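Local coordinates for protein aspartate aminotransferase (Plasmodium falciparum, PDB 3K7Y) that binds pyridoxal 5'-phosphate as a homodimer and probably catalyses the transfer of the amino group from L-aspartate to 2-oxoglutarate, giving oxaloacetate and L-glutamate, at residues A[171-176]-A[204-209]; A[333-338]-A[394-399]; A[49-54]-A[311-316]. One frame throughout, in Å; residues are numbered along the deposited sequence.

Interaction 1. Residues A[171-176]-A[204-209]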
ATOM      1  N   ILE A 171      -7.319 -30.868 -15.333  1.00 82.27           N
ATOM      2  CA  ILE A 171      -7.409 -30.193 -14.052  1.00 81.76           C
ATOM      3  C   ILE A 171      -8.852 -29.751 -13.836  1.00 82.45           C
ATOM      4  O   ILE A 171      -9.333 -28.883 -14.565  1.00 82.55           O
ATOM      5  CB  ILE A 171      -6.468 -28.961 -13.980  1.00 80.05           C
ATOM      6  CG1 ILE A 171      -6.787 -27.952 -15.099  1.00 78.95           C
ATOM      7  CG2 ILE A 171      -4.999 -29.409 -14.012  1.00 79.97           C
ATOM      8  CD1 ILE A 171      -6.302 -26.550 -14.847  1.00 76.10           C
ATOM      9  N   PRO A 172      -9.541 -30.302 -12.814  1.00 83.30           N
ATOM     10  CA  PRO A 172     -10.962 -30.039 -12.660  1.00 83.68           C
ATOM     11  C   PRO A 172     -11.636 -29.245 -13.799  1.00 83.21           C
ATOM     12  O   PRO A 172     -11.517 -29.610 -14.977  1.00 83.65           O
ATOM     13  CB  PRO A 172     -10.998 -29.297 -11.330  1.00 82.84           C
ATOM     14  CG  PRO A 172      -9.866 -29.974 -10.534  1.00 82.95           C
ATOM     15  CD  PRO A 172      -8.991 -30.736 -11.520  1.00 83.28           C
ATOM     16  N   ASN A 173     -12.348 -28.185 -13.442  1.00 82.16           N
ATOM     17  CA  ASN A 173     -13.244 -27.483 -14.355  1.00 81.72           C
ATOM     18  C   ASN A 173     -13.525 -26.151 -13.713  1.00 80.18           C
ATOM     19  O   ASN A 173     -13.856 -26.099 -12.524  1.00 80.75           O
ATOM     20  CB  ASN A 173     -14.575 -28.232 -14.481  1.00 83.75           C
ATOM     21  CG  ASN A 173     -14.651 -29.104 -15.713  1.00 84.92           C
ATOM     22  OD1 ASN A 173     -14.564 -30.331 -15.626  1.00 86.46           O
ATOM     23  ND2 ASN A 173     -14.838 -28.477 -16.874  1.00 84.66           N
ATOM     24  N   GLY A 174     -13.420 -25.070 -14.473  1.00 78.17           N
ATOM     25  CA  GLY A 174     -13.466 -23.763 -13.845  1.00 75.55           C
ATOM     26  C   GLY A 174     -12.406 -23.713 -12.750  1.00 73.19           C
ATOM     27  O   GLY A 174     -12.651 -23.211 -11.651  1.00 73.08           O
ATOM     28  N   SER A 175     -11.237 -24.272 -13.036  1.00 71.16           N
ATOM     29  CA  SER A 175     -10.119 -24.112 -12.141  1.00 69.07           C
ATOM     30  C   SER A 175      -9.566 -22.718 -12.352  1.00 66.94           C
ATOM     31  O   SER A 175      -9.677 -22.134 -13.434  1.00 66.67           O
ATOM     32  CB  SER A 175      -9.045 -25.155 -12.400  1.00 69.14           C
ATOM     33  OG  SER A 175      -9.569 -26.458 -12.209  1.00 71.38           O
ATOM     34  N   SER A 176      -8.995 -22.176 -11.293  1.00 64.96           N
ATOM     35  CA  SER A 176      -8.440 -20.850 -11.324  1.00 62.62           C
ATOM     36  C   SER A 176      -6.976 -21.032 -11.624  1.00 61.16           C
ATOM     37  O   SER A 176      -6.303 -21.814 -10.950  1.00 61.33           O
ATOM     38  CB  SER A 176      -8.641 -20.183  -9.967  1.00 62.40           C
ATOM     39  OG  SER A 176      -9.886 -20.575  -9.405  1.00 63.63           O
ATOM     40  N   LEU A 204     -12.385 -22.520 -23.119  1.00 76.84           N
ATOM     41  CA  LEU A 204     -13.829 -22.454 -23.363  1.00 78.44           C
ATOM     42  C   LEU A 204     -14.575 -23.720 -22.940  1.00 79.62           C
ATOM     43  O   LEU A 204     -15.651 -23.639 -22.343  1.00 80.31           O
ATOM     44  CB  LEU A 204     -14.121 -22.157 -24.832  1.00 79.53           C
ATOM     45  CG  LEU A 204     -14.015 -20.695 -25.244  1.00 79.04           C
ATOM     46  CD1 LEU A 204     -13.817 -20.594 -26.747  1.00 80.29           C
ATOM     47  CD2 LEU A 204     -15.237 -19.914 -24.797  1.00 79.61           C
ATOM     48  N   HIS A 205     -14.010 -24.881 -23.259  1.00 80.03           N
ATOM     49  CA  HIS A 205     -14.626 -26.146 -22.882  1.00 81.42           C
ATOM     50  C   HIS A 205     -14.634 -26.326 -21.371  1.00 80.36           C
ATOM     51  O   HIS A 205     -15.655 -26.712 -20.804  1.00 81.63           O
ATOM     52  CB  HIS A 205     -13.947 -27.339 -23.570  1.00 82.24           C
ATOM     53  CG  HIS A 205     -14.702 -28.628 -23.424  1.00 85.85           C
ATOM     54  ND1 HIS A 205     -14.127 -29.779 -22.924  1.00 87.28           N
ATOM     55  CD2 HIS A 205     -15.991 -28.945 -23.704  1.00 89.45           C
ATOM     56  CE1 HIS A 205     -15.024 -30.750 -22.911  1.00 89.48           C
ATOM     57  NE2 HIS A 205     -16.165 -30.270 -23.376  1.00 90.96           N
ATOM     58  N   LYS A 206     -13.511 -26.025 -20.722  1.00 78.30           N
ATOM     59  CA  LYS A 206     -13.365 -26.256 -19.282  1.00 77.22           C
ATOM     60  C   LYS A 206     -13.830 -25.069 -18.426  1.00 76.73           C
ATOM     61  O   LYS A 206     -13.858 -25.144 -17.185  1.00 76.42           O
ATOM     62  CB  LYS A 206     -11.913 -26.601 -18.941  1.00 76.02           C
ATOM     63  CG  LYS A 206     -11.285 -27.671 -19.814  1.00 75.08           C
ATOM     64  CD  LYS A 206     -10.716 -28.776 -18.971  1.00 73.06           C
ATOM     65  CE  LYS A 206     -11.764 -29.830 -18.755  1.00 74.26           C
ATOM     66  NZ  LYS A 206     -11.651 -30.379 -17.390  1.00 75.54           N
ATOM     67  N   LYS A 207     -14.160 -23.965 -19.099  1.00 76.44           N
ATOM     68  CA  LYS A 207     -14.664 -22.747 -18.458  1.00 75.66           C
ATOM     69  C   LYS A 207     -13.738 -22.189 -17.361  1.00 73.77           C
ATOM     70  O   LYS A 207     -14.166 -21.396 -16.517  1.00 73.61           O
ATOM     71  CB  LYS A 207     -16.098 -22.965 -17.949  1.00 77.06           C
ATOM     72  CG  LYS A 207     -17.108 -23.340 -19.050  1.00 79.33           C
ATOM     73  CD  LYS A 207     -18.310 -24.127 -18.508  1.00 82.02           C
ATOM     74  CE  LYS A 207     -17.961 -25.606 -18.232  1.00 83.40           C
ATOM     75  NZ  LYS A 207     -18.960 -26.351 -17.376  1.00 83.99           N
ATOM     76  N   HIS A 208     -12.465 -22.583 -17.403  1.00 72.39           N
ATOM     77  CA  HIS A 208     -11.461 -22.120 -16.447  1.00 70.59           C
ATOM     78  C   HIS A 208     -11.502 -20.620 -16.205  1.00 69.38           C
ATOM     79  O   HIS A 208     -11.964 -19.851 -17.048  1.00 69.88           O
ATOM     80  CB  HIS A 208     -10.056 -22.485 -16.916  1.00 70.13           C
ATOM     81  CG  HIS A 208      -9.738 -23.942 -16.826  1.00 71.04           C
ATOM     82  ND1 HIS A 208      -8.907 -24.573 -17.723  1.00 71.36           N
ATOM     83  CD2 HIS A 208     -10.129 -24.890 -15.944  1.00 73.22           C
ATOM     84  CE1 HIS A 208      -8.793 -25.847 -17.395  1.00 73.08           C
ATOM     85  NE2 HIS A 208      -9.529 -26.067 -16.320  1.00 74.04           N
ATOM     86  N   VAL A 209     -11.002 -20.222 -15.043  1.00 67.95           N
ATOM     87  CA  VAL A 209     -10.896 -18.824 -14.687  1.00 66.77           C
ATOM     88  C   VAL A 209      -9.432 -18.441 -14.723  1.00 65.53           C
ATOM     89  O   VAL A 209      -8.617 -18.988 -13.959  1.00 65.22           O
ATOM     90  CB  VAL A 209     -11.460 -18.570 -13.299  1.00 66.62           C
ATOM     91  CG1 VAL A 209     -11.093 -17.163 -12.818  1.00 65.53           C
ATOM     92  CG2 VAL A 209     -12.970 -18.778 -13.315  1.00 68.62           C
TER
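H208 lies against the bend I171-S175, and most atoms of its side chain meet that bend. Its CB rests 3.5 Å from S175 O, and CG follows beside the same peptide. The ring turns its CD2 edge to the backbone, 3.2 Å from S175 N, while CE1 meets the end of the isoleucine, 3.6 Å from I171 CD1. At the tip, NE2 gives a weak but fairly straight hydrogen bond to I171 O (3.3 Å, 165° at the hydrogen), with the acceptor lying in the plane of the ring. One ring face is covered within its own segment by K206 CB, which sits over the ring centre. Wedged between this lysine and the I171-S175 bend, the imidazole has its rotation fixed by packing as well as by the bond.

K206 itself bends back across the bend at right angles to N173. Its ammonium is hydrogen-bonded to P172 O almost in line with the carbonyl bond, at a modelled separation so short that its exact value is doubtful; weaker hydrogen bonds go to N173 OD1 and to R169 O. The carbonyl of K206 is used too: G174 N donates to K206 O (2.7 Å), and N173 ND2 adds a weak bond. K207 then leaves the helix with positive phi, turning the chain toward the next strand.

From here the contact becomes sheet. V209 N donates to S175 O (2.8 Å), and S176 pairs with V209 in parallel register. Strand 176-179, helix 193-206 and strand 209-214 form a beta-alpha-beta crossover of the mixed sheet. Strand 124-128 flanks 176-179 on its other side, where Y126 touches I171, P172 and S175. V209, on strand 209-214, packs on D2 of the second subunit.

Interaction 2. Residues A[333-338]-A[394-399]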
ATOM      1  N   GLU A 333      30.061 -19.317 -25.868  1.00 76.85           N
ATOM      2  CA  GLU A 333      30.393 -20.303 -26.888  1.00 79.29           C
ATOM      3  C   GLU A 333      31.904 -20.250 -27.119  1.00 80.90           C
ATOM      4  O   GLU A 333      32.522 -21.282 -27.384  1.00 82.04           O
ATOM      5  CB  GLU A 333      29.651 -20.049 -28.202  1.00 80.28           C
ATOM      6  CG  GLU A 333      30.254 -18.918 -29.037  1.00 84.40           C
ATOM      7  CD  GLU A 333      30.327 -19.221 -30.534  1.00 90.04           C
ATOM      8  OE1 GLU A 333      29.248 -19.324 -31.167  1.00 91.48           O
ATOM      9  OE2 GLU A 333      31.464 -19.344 -31.079  1.00 92.73           O
ATOM     10  N   THR A 334      32.475 -19.044 -27.008  1.00 81.48           N
ATOM     11  CA  THR A 334      33.912 -18.811 -27.178  1.00 82.90           C
ATOM     12  C   THR A 334      34.713 -19.311 -25.986  1.00 82.53           C
ATOM     13  O   THR A 334      35.367 -20.339 -26.085  1.00 83.46           O
ATOM     14  CB  THR A 334      34.244 -17.327 -27.457  1.00 83.91           C
ATOM     15  OG1 THR A 334      33.677 -16.949 -28.714  1.00 85.43           O
ATOM     16  CG2 THR A 334      35.754 -17.103 -27.510  1.00 84.91           C
ATOM     17  N   TYR A 335      34.663 -18.607 -24.858  1.00 81.67           N
ATOM     18  CA  TYR A 335      35.516 -18.951 -23.708  1.00 81.53           C
ATOM     19  C   TYR A 335      35.461 -20.413 -23.357  1.00 81.35           C
ATOM     20  O   TYR A 335      36.461 -21.005 -22.954  1.00 82.24           O
ATOM     21  CB  TYR A 335      35.153 -18.119 -22.492  1.00 80.21           C
ATOM     22  CG  TYR A 335      35.698 -16.744 -22.619  1.00 80.24           C
ATOM     23  CD1 TYR A 335      36.927 -16.410 -22.062  1.00 80.83           C
ATOM     24  CD2 TYR A 335      35.015 -15.784 -23.351  1.00 79.65           C
ATOM     25  CE1 TYR A 335      37.450 -15.134 -22.210  1.00 81.86           C
ATOM     26  CE2 TYR A 335      35.523 -14.514 -23.506  1.00 80.92           C
ATOM     27  CZ  TYR A 335      36.736 -14.193 -22.935  1.00 81.53           C
ATOM     28  OH  TYR A 335      37.216 -12.924 -23.088  1.00 81.92           O
ATOM     29  N   GLN A 336      34.268 -20.973 -23.512  1.00 80.54           N
ATOM     30  CA  GLN A 336      34.037 -22.402 -23.490  1.00 80.64           C
ATOM     31  C   GLN A 336      35.190 -23.233 -24.083  1.00 82.18           C
ATOM     32  O   GLN A 336      35.604 -24.214 -23.473  1.00 82.31           O
ATOM     33  CB  GLN A 336      32.753 -22.685 -24.254  1.00 80.17           C
ATOM     34  CG  GLN A 336      32.146 -24.011 -23.932  1.00 80.51           C
ATOM     35  CD  GLN A 336      31.055 -24.404 -24.883  1.00 81.06           C
ATOM     36  OE1 GLN A 336      30.017 -24.896 -24.453  1.00 80.61           O
ATOM     37  NE2 GLN A 336      31.281 -24.205 -26.185  1.00 81.97           N
ATOM     38  N   LYS A 337      35.688 -22.826 -25.262  1.00 83.42           N
ATOM     39  CA  LYS A 337      36.796 -23.483 -25.980  1.00 84.97           C
ATOM     40  C   LYS A 337      38.092 -23.588 -25.172  1.00 85.57           C
ATOM     41  O   LYS A 337      38.819 -24.582 -25.270  1.00 86.21           O
ATOM     42  CB  LYS A 337      37.141 -22.714 -27.262  1.00 86.63           C
ATOM     43  CG  LYS A 337      36.141 -22.755 -28.402  1.00 86.85           C
ATOM     44  CD  LYS A 337      36.626 -21.837 -29.536  1.00 89.15           C
ATOM     45  CE  LYS A 337      35.479 -21.108 -30.237  1.00 88.92           C
ATOM     46  NZ  LYS A 337      35.929 -19.780 -30.756  1.00 90.45           N
ATOM     47  N   LYS A 338      38.401 -22.537 -24.420  1.00 85.22           N
ATOM     48  CA  LYS A 338      39.587 -22.522 -23.584  1.00 86.32           C
ATOM     49  C   LYS A 338      39.589 -23.677 -22.582  1.00 85.89           C
ATOM     50  O   LYS A 338      40.647 -24.216 -22.232  1.00 87.06           O
ATOM     51  CB  LYS A 338      39.728 -21.176 -22.861  1.00 86.31           C
ATOM     52  CG  LYS A 338      40.115 -20.020 -23.775  1.00 87.93           C
ATOM     53  CD  LYS A 338      40.393 -18.732 -23.006  1.00 88.60           C
ATOM     54  CE  LYS A 338      40.769 -17.601 -23.978  1.00 90.44           C
ATOM     55  NZ  LYS A 338      40.879 -16.253 -23.343  1.00 90.10           N
ATOM     56  N   ILE A 394      32.768 -12.242 -16.766  1.00 78.48           N
ATOM     57  CA  ILE A 394      31.635 -13.101 -16.453  1.00 74.99           C
ATOM     58  C   ILE A 394      31.735 -14.454 -17.161  1.00 73.52           C
ATOM     59  O   ILE A 394      31.723 -15.510 -16.517  1.00 72.53           O
ATOM     60  CB  ILE A 394      30.305 -12.425 -16.842  1.00 74.11           C
ATOM     61  CG1 ILE A 394      30.118 -11.121 -16.072  1.00 74.15           C
ATOM     62  CG2 ILE A 394      29.143 -13.354 -16.569  1.00 72.27           C
ATOM     63  CD1 ILE A 394      28.973 -10.288 -16.560  1.00 73.07           C
ATOM     64  N   ALA A 395      31.837 -14.397 -18.487  1.00 73.27           N
ATOM     65  CA  ALA A 395      31.767 -15.574 -19.339  1.00 71.84           C
ATOM     66  C   ALA A 395      32.922 -16.503 -19.031  1.00 71.79           C
ATOM     67  O   ALA A 395      32.735 -17.718 -18.913  1.00 71.09           O
ATOM     68  CB  ALA A 395      31.766 -15.166 -20.807  1.00 72.88           C
ATOM     69  N   ASP A 396      34.104 -15.916 -18.875  1.00 72.58           N
ATOM     70  CA  ASP A 396      35.269 -16.639 -18.406  1.00 72.97           C
ATOM     71  C   ASP A 396      34.961 -17.381 -17.106  1.00 71.52           C
ATOM     72  O   ASP A 396      34.974 -18.608 -17.081  1.00 71.13           O
ATOM     73  CB  ASP A 396      36.454 -15.687 -18.234  1.00 75.26           C
ATOM     74  CG  ASP A 396      37.699 -16.383 -17.726  1.00 77.00           C
ATOM     75  OD1 ASP A 396      37.734 -17.633 -17.644  1.00 76.40           O
ATOM     76  OD2 ASP A 396      38.655 -15.660 -17.404  1.00 80.38           O
ATOM     77  N   LYS A 397      34.650 -16.645 -16.043  1.00 70.88           N
ATOM     78  CA  LYS A 397      34.426 -17.257 -14.735  1.00 70.31           C
ATOM     79  C   LYS A 397      33.373 -18.375 -14.714  1.00 68.81           C
ATOM     80  O   LYS A 397      33.496 -19.325 -13.934  1.00 69.13           O
ATOM     81  CB  LYS A 397      34.108 -16.196 -13.681  1.00 70.68           C
ATOM     82  CG  LYS A 397      35.309 -15.325 -13.258  1.00 73.32           C
ATOM     83  CD  LYS A 397      36.528 -16.163 -12.881  1.00 75.74           C
ATOM     84  CE  LYS A 397      37.719 -15.302 -12.502  1.00 79.96           C
ATOM     85  NZ  LYS A 397      38.286 -14.568 -13.669  1.00 82.71           N
ATOM     86  N   ILE A 398      32.356 -18.256 -15.574  1.00 67.52           N
ATOM     87  CA  ILE A 398      31.302 -19.262 -15.736  1.00 65.91           C
ATOM     88  C   ILE A 398      31.871 -20.561 -16.266  1.00 66.61           C
ATOM     89  O   ILE A 398      31.529 -21.645 -15.798  1.00 66.51           O
ATOM     90  CB  ILE A 398      30.219 -18.783 -16.721  1.00 65.16           C
ATOM     91  CG1 ILE A 398      29.227 -17.843 -16.026  1.00 64.19           C
ATOM     92  CG2 ILE A 398      29.462 -19.972 -17.315  1.00 65.30           C
ATOM     93  CD1 ILE A 398      28.045 -17.420 -16.900  1.00 62.94           C
ATOM     94  N   CYS A 399      32.734 -20.437 -17.266  1.00 67.62           N
ATOM     95  CA  CYS A 399      33.393 -21.585 -17.859  1.00 68.59           C
ATOM     96  C   CYS A 399      34.408 -22.136 -16.870  1.00 69.52           C
ATOM     97  O   CYS A 399      34.343 -23.305 -16.509  1.00 70.50           O
ATOM     98  CB  CYS A 399      34.049 -21.185 -19.181  1.00 69.45           C
ATOM     99  SG  CYS A 399      32.852 -20.619 -20.456  1.00 70.88           S
TER
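Y335 and D396 bring the two backbones to 5.8 Å between CA atoms, and Q336 and C399 come equally close, at 5.7 Å. The contact between the end of helix 304-335, with the turn after it, and helix 390-403 is one of packing, carried mainly by Y335, A395, D396 and C399. The tyrosine points its CB at the other helix and sets one ring face against the A395-D396 backbone. D396 N stands over that face, displaced toward the rim, and D396 CB touches the ring at Y335 CD1 (3.9 Å). CG of D396 is anti to the backbone N (chi1 179°), and with the turn at chi2 the carboxylate lies 16° from the phenol plane. The carboxylate is held from outside the two segments, where Y339 OH is hydrogen-bonded to D396 OD1. On the same side of the ring, A395 CB approaches Y335 CD2 obliquely at 4.2 Å.

One turn further along the helix comes C399. Its SG sits 4.0 Å from Y335 CB and 3.4 Å from Q336 N, thus lying over the peptide that joins the two residues. Q336 directs its CB away from this interface, and its amide oxygen accepts a hydrogen bond from Y343 N instead.

Around this patch, L332 packs on A395 and I398, and F328 on I394 and I398, extending the apolar seam back along the long helix. Such packing of the C-terminal helix on the far part of the long interdomain helix is characteristic of the small domain in fold type I aminotransferases.

Interaction 3. Residues A[49-54]-A[311-316]; sequences FDSVLN and IKELSQ
E313 reaches from the long helix 304-335 to the beginning of helix 50-62, a helix-to-helix link within the fold type I aminotransferase architecture. Its carboxylate takes two hydrogen bonds, one on each oxygen. D50 N gives a weak bond to E313 OE2 (3.3 Å, 160° at the hydrogen), and S51 OG donates to E313 OE1 (3.2 Å), approaching nearly along the C-O axis. A negative charge beside the amino end of a helix would be favoured by the helix dipole, although the nearby carboxylate of D50 probably offsets part of that gain. E313 gets there with its chain extended beyond CG (chi2 167°), running past F49 in the opposite sense. The phenylalanine meets it by its ring edge: CD1 lies 3.4 Å from E313 OE2, and the ring and carboxylate planes are 66° apart.

Further out, W310 and H47 each meet F49 edge-to-face. S51 is flanked by L300 and W310, and its hydroxyl must share its one proton between E313 OE1 and, more weakly, L306 O. V52 and L53 pack on K66 and K64 of the second subunit. L314 comes within about 8 Å, side chain to side chain, of K249 and Y216, which bind pyridoxal phosphate. The F49 edge ends against the long helix, with CE1 3.7 Å from L314 N.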
ATOM      1  N   PHE A  49      13.484   6.566 -17.555  1.00 88.71           N
ATOM      2  CA  PHE A  49      13.126   7.301 -18.767  1.00 89.65           C
ATOM      3  C   PHE A  49      13.228   8.826 -18.620  1.00 91.07           C
ATOM      4  O   PHE A  49      13.471   9.339 -17.531  1.00 91.02           O
ATOM      5  CB  PHE A  49      11.701   6.931 -19.180  1.00 88.67           C
ATOM      6  CG  PHE A  49      11.541   5.505 -19.595  1.00 87.07           C
ATOM      7  CD1 PHE A  49      11.689   5.135 -20.923  1.00 88.09           C
ATOM      8  CD2 PHE A  49      11.244   4.528 -18.657  1.00 84.55           C
ATOM      9  CE1 PHE A  49      11.545   3.800 -21.304  1.00 87.51           C
ATOM     10  CE2 PHE A  49      11.099   3.204 -19.028  1.00 83.49           C
ATOM     11  CZ  PHE A  49      11.242   2.836 -20.349  1.00 84.49           C
ATOM     12  N   ASP A  50      13.047   9.545 -19.727  1.00 92.39           N
ATOM     13  CA  ASP A  50      12.927  10.999 -19.692  1.00 93.84           C
ATOM     14  C   ASP A  50      11.457  11.385 -19.675  1.00 93.24           C
ATOM     15  O   ASP A  50      11.065  12.332 -18.998  1.00 93.49           O
ATOM     16  CB  ASP A  50      13.634  11.643 -20.889  1.00 96.43           C
ATOM     17  CG  ASP A  50      15.121  11.870 -20.644  1.00 97.55           C
ATOM     18  OD1 ASP A  50      15.826  10.929 -20.221  1.00 97.07           O
ATOM     19  OD2 ASP A  50      15.590  12.999 -20.892  1.00 99.17           O
ATOM     20  N   SER A  51      10.650  10.635 -20.424  1.00 92.57           N
ATOM     21  CA  SER A  51       9.190  10.758 -20.379  1.00 91.82           C
ATOM     22  C   SER A  51       8.691  10.761 -18.941  1.00 90.12           C
ATOM     23  O   SER A  51       7.841  11.562 -18.568  1.00 90.26           O
ATOM     24  CB  SER A  51       8.534   9.604 -21.139  1.00 90.80           C
ATOM     25  OG  SER A  51       8.880   9.629 -22.510  1.00 92.55           O
ATOM     26  N   VAL A  52       9.243   9.855 -18.140  1.00 88.88           N
ATOM     27  CA  VAL A  52       8.875   9.714 -16.737  1.00 87.46           C
ATOM     28  C   VAL A  52       9.346  10.892 -15.896  1.00 88.68           C
ATOM     29  O   VAL A  52       8.579  11.407 -15.083  1.00 88.38           O
ATOM     30  CB  VAL A  52       9.360   8.373 -16.150  1.00 85.82           C
ATOM     31  CG1 VAL A  52       9.443   8.442 -14.640  1.00 84.74           C
ATOM     32  CG2 VAL A  52       8.431   7.244 -16.589  1.00 83.47           C
ATOM     33  N   LEU A  53      10.589  11.326 -16.105  1.00 90.41           N
ATOM     34  CA  LEU A  53      11.095  12.532 -15.446  1.00 92.26           C
ATOM     35  C   LEU A  53      10.262  13.771 -15.807  1.00 94.15           C
ATOM     36  O   LEU A  53      10.115  14.689 -14.995  1.00 94.71           O
ATOM     37  CB  LEU A  53      12.576  12.779 -15.772  1.00 93.71           C
ATOM     38  CG  LEU A  53      13.702  11.813 -15.367  1.00 93.10           C
ATOM     39  CD1 LEU A  53      15.048  12.527 -15.342  1.00 94.83           C
ATOM     40  CD2 LEU A  53      13.457  11.159 -14.027  1.00 92.13           C
ATOM     41  N   ASN A  54       9.717  13.787 -17.022  1.00 95.45           N
ATOM     42  CA  ASN A  54       8.880  14.892 -17.467  1.00 97.60           C
ATOM     43  C   ASN A  54       7.452  14.804 -16.927  1.00 96.65           C
ATOM     44  O   ASN A  54       6.879  15.811 -16.512  1.00 97.54           O
ATOM     45  CB  ASN A  54       8.902  15.015 -18.991  1.00 99.26           C
ATOM     46  CG  ASN A  54      10.275  15.410 -19.526  1.00101.70           C
ATOM     47  OD1 ASN A  54      10.555  15.244 -20.713  1.00104.07           O
ATOM     48  ND2 ASN A  54      11.139  15.925 -18.651  1.00102.14           N
ATOM     49  N   ILE A 311       7.032   4.965 -25.320  1.00 86.05           N
ATOM     50  CA  ILE A 311       6.956   3.757 -26.180  1.00 85.18           C
ATOM     51  C   ILE A 311       8.231   3.518 -27.002  1.00 86.32           C
ATOM     52  O   ILE A 311       8.713   2.377 -27.093  1.00 85.47           O
ATOM     53  CB  ILE A 311       5.774   3.802 -27.172  1.00 85.99           C
ATOM     54  CG1 ILE A 311       4.442   3.798 -26.443  1.00 84.40           C
ATOM     55  CG2 ILE A 311       5.823   2.616 -28.135  1.00 85.71           C
ATOM     56  CD1 ILE A 311       3.323   4.361 -27.288  1.00 86.17           C
ATOM     57  N   LYS A 312       8.755   4.593 -27.598  1.00 88.16           N
ATOM     58  CA  LYS A 312       9.994   4.537 -28.361  1.00 89.70           C
ATOM     59  C   LYS A 312      11.174   4.075 -27.501  1.00 88.32           C
ATOM     60  O   LYS A 312      11.754   3.035 -27.796  1.00 87.78           O
ATOM     61  CB  LYS A 312      10.287   5.869 -29.073  1.00 92.82           C
ATOM     62  CG  LYS A 312       9.608   6.059 -30.460  1.00 95.63           C
ATOM     63  CD  LYS A 312      10.310   5.276 -31.588  1.00 97.88           C
ATOM     64  CE  LYS A 312       9.826   5.683 -32.997  1.00101.37           C
ATOM     65  NZ  LYS A 312      10.736   6.619 -33.760  1.00104.11           N
ATOM     66  N   GLU A 313      11.517   4.820 -26.444  1.00 87.93           N
ATOM     67  CA  GLU A 313      12.607   4.420 -25.528  1.00 87.00           C
ATOM     68  C   GLU A 313      12.361   2.992 -25.031  1.00 84.06           C
ATOM     69  O   GLU A 313      13.302   2.207 -24.861  1.00 83.68           O
ATOM     70  CB  GLU A 313      12.730   5.357 -24.315  1.00 87.29           C
ATOM     71  CG  GLU A 313      12.960   6.857 -24.587  1.00 91.97           C
ATOM     72  CD  GLU A 313      12.736   7.723 -23.326  1.00 94.94           C
ATOM     73  OE1 GLU A 313      11.767   8.528 -23.293  1.00 96.22           O
ATOM     74  OE2 GLU A 313      13.522   7.583 -22.358  1.00 95.20           O
ATOM     75  N   LEU A 314      11.086   2.668 -24.810  1.00 81.83           N
ATOM     76  CA  LEU A 314      10.677   1.330 -24.443  1.00 78.98           C
ATOM     77  C   LEU A 314      11.025   0.346 -25.546  1.00 78.98           C
ATOM     78  O   LEU A 314      11.671  -0.666 -25.281  1.00 78.16           O
ATOM     79  CB  LEU A 314       9.182   1.282 -24.122  1.00 77.94           C
ATOM     80  CG  LEU A 314       8.557  -0.026 -23.595  1.00 76.15           C
ATOM     81  CD1 LEU A 314       8.330  -1.039 -24.744  1.00 78.00           C
ATOM     82  CD2 LEU A 314       9.341  -0.661 -22.437  1.00 72.51           C
ATOM     83  N   SER A 315      10.603   0.631 -26.775  1.00 79.99           N
ATOM     84  CA  SER A 315      10.937  -0.248 -27.907  1.00 80.39           C
ATOM     85  C   SER A 315      12.449  -0.376 -28.131  1.00 81.29           C
ATOM     86  O   SER A 315      12.954  -1.473 -28.401  1.00 80.70           O
ATOM     87  CB  SER A 315      10.254   0.214 -29.185  1.00 82.08           C
ATOM     88  OG  SER A 315      10.097  -0.884 -30.054  1.00 81.37           O
ATOM     89  N   GLN A 316      13.150   0.759 -28.017  1.00 82.73           N
ATOM     90  CA  GLN A 316      14.620   0.827 -27.964  1.00 83.42           C
ATOM     91  C   GLN A 316      15.226   0.027 -26.799  1.00 81.27           C
ATOM     92  O   GLN A 316      16.394  -0.348 -26.845  1.00 81.56           O
ATOM     93  CB  GLN A 316      15.098   2.289 -27.887  1.00 85.21           C
ATOM     94  CG  GLN A 316      15.690   2.861 -29.180  1.00 88.90           C
ATOM     95  CD  GLN A 316      14.696   3.662 -30.034  1.00 91.62           C
ATOM     96  OE1 GLN A 316      13.789   4.309 -29.512  1.00 92.39           O
ATOM     97  NE2 GLN A 316      14.887   3.635 -31.354  1.00 93.09           N
TER

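Interactions 2 and 3 use the same helix, 304-335, in two places, with nearest atoms about 19 Å apart. Interaction 3 ties its earlier part to helix 50-62, toward the cofactor pocket and the dimer partner; interaction 2 lies away from the annotated sites and touches no other chain of the assembly. Both are largely buried, yet one is built on a hydrogen-bonded carboxylate and the other on ring, methyl and sulfur packing. Interaction 1, on the opposite side of the chain's centre from interaction 3 and nested within the chain loop closed by interaction 3, is only partly buried. There, backbone pairing enters the sheet, while a lysine and an asparagine make polar bonds on the more exposed side.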